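Local coordinates for protein congerin-2 (Conger myriaster, PDB 1IS3) that binds beta-galactosides such as lactose as a homodimeric galectin, although its physiological role is not yet known, at residues 9-14 with 88-93; 31-36 with 122-127. All coordinates share one frame; numbering follows the deposited sequence. Where two conformers were deposited one is given.

Interaction 1: 9-14 with 88-93; sequences IPFKLG and TTITFD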
loop_
_atom_site.group_PDB
_atom_site.type_symbol
_atom_site.label_atom_id
_atom_site.label_comp_id
_atom_site.label_asym_id
_atom_site.label_seq_id
_atom_site.Cartn_x
_atom_site.Cartn_y
_atom_site.Cartn_z
ATOM N N ILE A 9 -4.079 -5.325 3.157
ATOM C CA ILE A 9 -3.878 -6.041 1.940
ATOM C C ILE A 9 -2.916 -7.132 2.433
ATOM O O ILE A 9 -1.708 -6.881 2.596
ATOM C CB ILE A 9 -3.238 -5.142 0.850
ATOM C CG1 ILE A 9 -4.121 -3.897 0.612
ATOM C CG2 ILE A 9 -3.056 -5.984 -0.421
ATOM C CD1 ILE A 9 -3.524 -2.819 -0.310
ATOM N N PRO A 10 -3.421 -8.334 2.718
ATOM C CA PRO A 10 -2.654 -9.374 3.389
ATOM C C PRO A 10 -1.334 -9.712 2.692
ATOM O O PRO A 10 -1.336 -10.027 1.500
ATOM C CB PRO A 10 -3.613 -10.553 3.461
ATOM C CG PRO A 10 -4.991 -9.890 3.458
ATOM C CD PRO A 10 -4.792 -8.793 2.430
ATOM N N PHE A 11 -0.197 -9.645 3.406
ATOM C CA PHE A 11 1.107 -10.112 2.910
ATOM C C PHE A 11 1.203 -11.555 3.429
ATOM O O PHE A 11 1.409 -11.829 4.609
ATOM C CB PHE A 11 2.215 -9.236 3.491
ATOM C CG PHE A 11 3.653 -9.604 3.114
ATOM C CD1 PHE A 11 3.975 -10.355 1.972
ATOM C CD2 PHE A 11 4.695 -9.133 3.923
ATOM C CE1 PHE A 11 5.309 -10.613 1.656
ATOM C CE2 PHE A 11 6.037 -9.391 3.606
ATOM C CZ PHE A 11 6.330 -10.125 2.478
ATOM N N LYS A 12 0.958 -12.487 2.525
ATOM C CA LYS A 12 0.860 -13.913 2.816
ATOM C C LYS A 12 2.093 -14.667 2.362
ATOM O O LYS A 12 2.883 -14.197 1.532
ATOM C CB LYS A 12 -0.382 -14.487 2.107
ATOM C CG LYS A 12 -1.603 -13.746 2.649
ATOM C CD LYS A 12 -2.695 -13.856 1.650
ATOM C CE LYS A 12 -3.258 -15.243 1.770
ATOM N NZ LYS A 12 -3.395 -15.848 0.444
ATOM N N LEU A 13 2.231 -15.848 2.970
ATOM C CA LEU A 13 3.245 -16.842 2.636
ATOM C C LEU A 13 3.362 -16.993 1.126
ATOM O O LEU A 13 2.370 -17.234 0.415
ATOM C CB LEU A 13 2.806 -18.140 3.268
ATOM C CG LEU A 13 3.624 -18.947 4.271
ATOM C CD1 LEU A 13 4.080 -18.192 5.486
ATOM C CD2 LEU A 13 2.669 -20.031 4.781
ATOM N N GLY A 14 4.561 -16.715 0.604
ATOM C CA GLY A 14 4.775 -16.907 -0.820
ATOM C C GLY A 14 4.628 -15.644 -1.668
ATOM O O GLY A 14 4.945 -15.677 -2.859
ATOM N N THR A 88 14.232 -2.629 -1.316
ATOM C CA THR A 88 14.300 -3.817 -0.486
ATOM C C THR A 88 13.155 -4.733 -0.870
ATOM O O THR A 88 12.020 -4.274 -1.093
ATOM C CB THR A 88 14.176 -3.452 1.006
ATOM O OG1 THR A 88 15.193 -2.470 1.232
ATOM C CG2 THR A 88 14.346 -4.634 1.942
ATOM N N THR A 89 13.486 -6.020 -0.912
ATOM C CA THR A 89 12.503 -7.049 -1.188
ATOM C C THR A 89 12.474 -8.042 -0.026
ATOM O O THR A 89 13.521 -8.460 0.492
ATOM C CB THR A 89 12.832 -7.820 -2.514
ATOM O OG1 THR A 89 12.727 -6.842 -3.552
ATOM C CG2 THR A 89 11.880 -8.989 -2.840
ATOM N N ILE A 90 11.265 -8.392 0.386
ATOM C CA ILE A 90 11.042 -9.283 1.506
ATOM C C ILE A 90 10.090 -10.400 1.090
ATOM O O ILE A 90 9.096 -10.159 0.382
ATOM C CB ILE A 90 10.448 -8.470 2.703
ATOM C CG1 ILE A 90 11.385 -7.334 3.089
ATOM C CG2 ILE A 90 10.171 -9.412 3.894
ATOM C CD1 ILE A 90 10.788 -6.338 4.091
ATOM N N THR A 91 10.389 -11.625 1.482
ATOM C CA THR A 91 9.460 -12.732 1.358
ATOM C C THR A 91 9.633 -13.554 2.648
ATOM O O THR A 91 10.555 -13.262 3.435
ATOM C CB THR A 91 9.782 -13.581 0.085
ATOM O OG1 THR A 91 9.954 -12.652 -0.956
ATOM C CG2 THR A 91 8.682 -14.573 -0.295
ATOM N N PHE A 92 8.789 -14.554 2.902
ATOM C CA PHE A 92 8.927 -15.305 4.129
ATOM C C PHE A 92 8.238 -16.646 4.031
ATOM O O PHE A 92 7.374 -16.852 3.154
ATOM C CB PHE A 92 8.333 -14.508 5.318
ATOM C CG PHE A 92 6.828 -14.266 5.279
ATOM C CD1 PHE A 92 6.314 -13.160 4.607
ATOM C CD2 PHE A 92 5.944 -15.175 5.902
ATOM C CE1 PHE A 92 4.927 -12.969 4.553
ATOM C CE2 PHE A 92 4.563 -14.972 5.844
ATOM C CZ PHE A 92 4.057 -13.872 5.170
ATOM N N ASP A 93 8.689 -17.592 4.859
ATOM C CA ASP A 93 7.897 -18.793 5.015
ATOM C C ASP A 93 7.573 -18.875 6.499
ATOM O O ASP A 93 7.862 -17.913 7.215
ATOM C CB ASP A 93 8.662 -20.029 4.550
ATOM C CG ASP A 93 10.028 -20.285 5.155
ATOM O OD1 ASP A 93 10.798 -20.934 4.456
ATOM O OD2 ASP A 93 10.315 -19.848 6.266
HETATM O O HOH W 1 5.989 -14.248 1.708
#
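F11 and F92 form a T-shaped pair in the interior of a galectin beta sandwich. The ring of F92 turns its edge to the face of F11. The ring planes stand at 90° and the centroids are 4.9 Å apart. CE1 of F92 lies over the centre of the F11 ring. F11 reaches this place because its CG is anti to the backbone N (chi1 178°), which carries the ring across toward strand 85-92. At its far end CZ of F11 meets the carbonyl O of I90 at 3.5 Å, near the ring plane. CG2 of I90 packs beside it, 4.1 Å from CE2 of F11. The F92 ring has the carbonyl O of F11 at its own edge, in plane, 3.4 Å from CZ of F92.

The other end of the contact is more open. L13 is exposed, but its CD1 still presses closely on CE2 of F92 at 3.3 Å, and the side chains cross at about a right angle. G14 is also exposed and packs loosely: its N stays 3.8 Å from O of F92. Here a water joins the backbones. It accepts from N of F92 at 3.1 Å and can donate to O of K12, one of several acceptors in reach.

Strand 10-12 lies in the sheet of strand 117-125, and strand 85-92 in the opposing five-stranded sheet. Their pieces 10-12 and 88-92 run 66° apart, and the contact spans the sandwich. F97 and F118 extend the aromatic cluster around F92. I121 and L134 pack on F11, while P10 touches L129 of the second subunit.

Interaction 2: 31-36 with 122-127; sequences SINVGE and YLAGDA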
loop_
_atom_site.group_PDB
_atom_site.type_symbol
_atom_site.label_atom_id
_atom_site.label_comp_id
_atom_site.label_asym_id
_atom_site.label_seq_id
_atom_site.Cartn_x
_atom_site.Cartn_y
_atom_site.Cartn_z
ATOM N N SER A 31 12.955 2.736 9.812
ATOM C CA SER A 31 12.716 1.297 9.830
ATOM C C SER A 31 11.640 0.859 8.852
ATOM O O SER A 31 10.771 1.671 8.525
ATOM C CB SER A 31 12.313 0.836 11.234
ATOM O OG SER A 31 11.159 1.446 11.794
ATOM N N ILE A 32 11.686 -0.400 8.444
ATOM C CA ILE A 32 10.620 -1.025 7.683
ATOM C C ILE A 32 10.031 -2.056 8.682
ATOM O O ILE A 32 10.764 -2.825 9.343
ATOM C CB ILE A 32 11.198 -1.728 6.419
ATOM C CG1 ILE A 32 11.816 -0.670 5.473
ATOM C CG2 ILE A 32 10.080 -2.561 5.736
ATOM C CD1 ILE A 32 12.816 -1.292 4.417
ATOM N N ASN A 33 8.705 -2.117 8.775
ATOM C CA ASN A 33 8.031 -2.921 9.800
ATOM C C ASN A 33 6.926 -3.770 9.176
ATOM O O ASN A 33 6.164 -3.220 8.369
ATOM C CB ASN A 33 7.402 -2.000 10.854
ATOM C CG ASN A 33 8.443 -1.125 11.509
ATOM O OD1 ASN A 33 9.152 -1.600 12.384
ATOM N ND2 ASN A 33 8.655 0.115 11.092
ATOM N N VAL A 34 6.848 -5.053 9.479
ATOM C CA VAL A 34 5.841 -5.955 8.951
ATOM C C VAL A 34 5.182 -6.546 10.203
ATOM O O VAL A 34 5.871 -7.072 11.088
ATOM C CB VAL A 34 6.522 -7.061 8.102
ATOM C CG1 VAL A 34 5.511 -8.095 7.650
ATOM C CG2 VAL A 34 7.173 -6.437 6.858
ATOM N N GLY A 35 3.870 -6.440 10.346
ATOM C CA GLY A 35 3.189 -7.015 11.497
ATOM C C GLY A 35 1.683 -6.816 11.418
ATOM O O GLY A 35 1.071 -6.953 10.342
ATOM N N GLU A 36 1.134 -6.517 12.586
ATOM C CA GLU A 36 -0.304 -6.383 12.741
ATOM C C GLU A 36 -0.651 -4.964 13.123
ATOM O O GLU A 36 -1.735 -4.518 12.758
ATOM C CB GLU A 36 -0.876 -7.284 13.854
ATOM C CG GLU A 36 -0.574 -8.787 13.824
ATOM C CD GLU A 36 -0.842 -9.675 15.089
ATOM O OE1 GLU A 36 -0.986 -10.900 14.888
ATOM O OE2 GLU A 36 -0.895 -9.205 16.256
ATOM N N TYR A 122 4.734 -0.861 7.257
ATOM C CA TYR A 122 4.898 0.569 7.297
ATOM C C TYR A 122 6.356 0.943 7.464
ATOM O O TYR A 122 7.179 0.150 7.958
ATOM C CB TYR A 122 4.100 1.208 8.437
ATOM C CG TYR A 122 4.537 0.979 9.883
ATOM C CD1 TYR A 122 5.342 1.925 10.528
ATOM C CD2 TYR A 122 4.054 -0.109 10.598
ATOM C CE1 TYR A 122 5.640 1.797 11.883
ATOM C CE2 TYR A 122 4.357 -0.239 11.965
ATOM C CZ TYR A 122 5.149 0.718 12.609
ATOM O OH TYR A 122 5.412 0.603 13.979
ATOM N N LEU A 123 6.641 2.167 7.057
ATOM C CA LEU A 123 7.968 2.753 7.211
ATOM C C LEU A 123 7.829 3.834 8.258
ATOM O O LEU A 123 6.846 4.595 8.236
ATOM C CB LEU A 123 8.456 3.374 5.880
ATOM C CG LEU A 123 9.848 4.013 5.904
ATOM C CD1 LEU A 123 10.760 3.479 4.803
ATOM C CD2 LEU A 123 9.636 5.500 5.772
ATOM N N ALA A 124 8.807 3.935 9.147
ATOM C CA ALA A 124 8.821 4.991 10.142
ATOM C C ALA A 124 10.230 5.612 10.177
ATOM O O ALA A 124 11.215 5.040 9.708
ATOM C CB ALA A 124 8.489 4.434 11.516
ATOM N N GLY A 125 10.344 6.820 10.727
ATOM C CA GLY A 125 11.630 7.503 10.852
ATOM C C GLY A 125 12.039 8.362 9.637
ATOM O O GLY A 125 11.212 8.847 8.853
ATOM N N ASP A 126 13.349 8.539 9.451
ATOM C CA ASP A 126 13.879 9.515 8.521
ATOM C C ASP A 126 14.131 9.065 7.076
ATOM O O ASP A 126 15.264 9.066 6.550
ATOM C CB ASP A 126 15.164 10.056 9.091
ATOM C CG ASP A 126 15.038 10.769 10.424
ATOM O OD1 ASP A 126 16.024 10.748 11.164
ATOM O OD2 ASP A 126 13.991 11.344 10.747
ATOM N N ALA A 127 13.023 8.691 6.428
ATOM C CA ALA A 127 13.026 8.254 5.029
ATOM C C ALA A 127 11.597 8.373 4.478
ATOM O O ALA A 127 10.653 8.732 5.196
ATOM C CB ALA A 127 13.480 6.797 4.883
#
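The ring of Y122 carries the side chain of N33 over one face. CB of N33 makes a CH-pi contact, 3.8 Å from the ring centroid. ND2 of N33 lies over the same face, 3.5 Å from CE1 of Y122. The amide and ring planes are 30° apart, so the amide leans over the ring without lying flat on it. The ring's edge carries the OH, which hydrogen-bonds to a bound MES, probably from the crystallisation liquor. R3 makes a cation-pi contact with the ring.

The N33 amide is held at both ends. ND2 donates to OG of S31 at 2.9 Å, fairly straight at 161°. It also makes a weak bond to O of Y122. OD1 is hydrogen-bonded to H44, a residue of the glycan pocket. S31 lies on the same sheet face as N33, and chi1 of 58° turns OG to where ND2 can reach it. These bonds fix the rotation of the amide.

The two backbones run antiparallel. S31 with A124 and N33 with Y122 are hydrogen-bonded pairs, with two backbone bonds each. N of S31 is 2.9 Å from O of A124, and N of N33 is 2.9 Å from O of Y122. I32 and L123 form the non-hydrogen-bonded pair between them. Their side chains point to the sheet face away from N33 and Y122, where CG1 of I32 meets CD1 of L123 at 4.3 Å.

That face packs on strand 85-92 of the opposing sheet, through T88 and F86. In the galectin sandwich, strand 29-34 runs between antiparallel neighbours 117-125 and 40-48, in the sheet carrying the glycan pocket.

Interactions 1 and 2 lie in the same galectin domain, with centres about 15 Å apart. Their segments alternate along the chain: 9-14, 31-36, 88-93, 122-127. Interaction 2 pairs neighbouring strands within the larger sheet, while interaction 1 bridges the two sheets of the sandwich. Strands 10-12 and 117-125 are neighbours in the larger sheet. The contacts meet in the core, where CD2 of F11 is 4.0 Å from CG1 of V34 and CD1 of I90 is 4.2 Å from CG2 of I32. Interaction 1 is away from the sugar site, whereas interaction 2 reaches the sugar-binding side through N33 and H44. The two thus share the core between the sheets, and only interaction 2 comes near the glycan pocket.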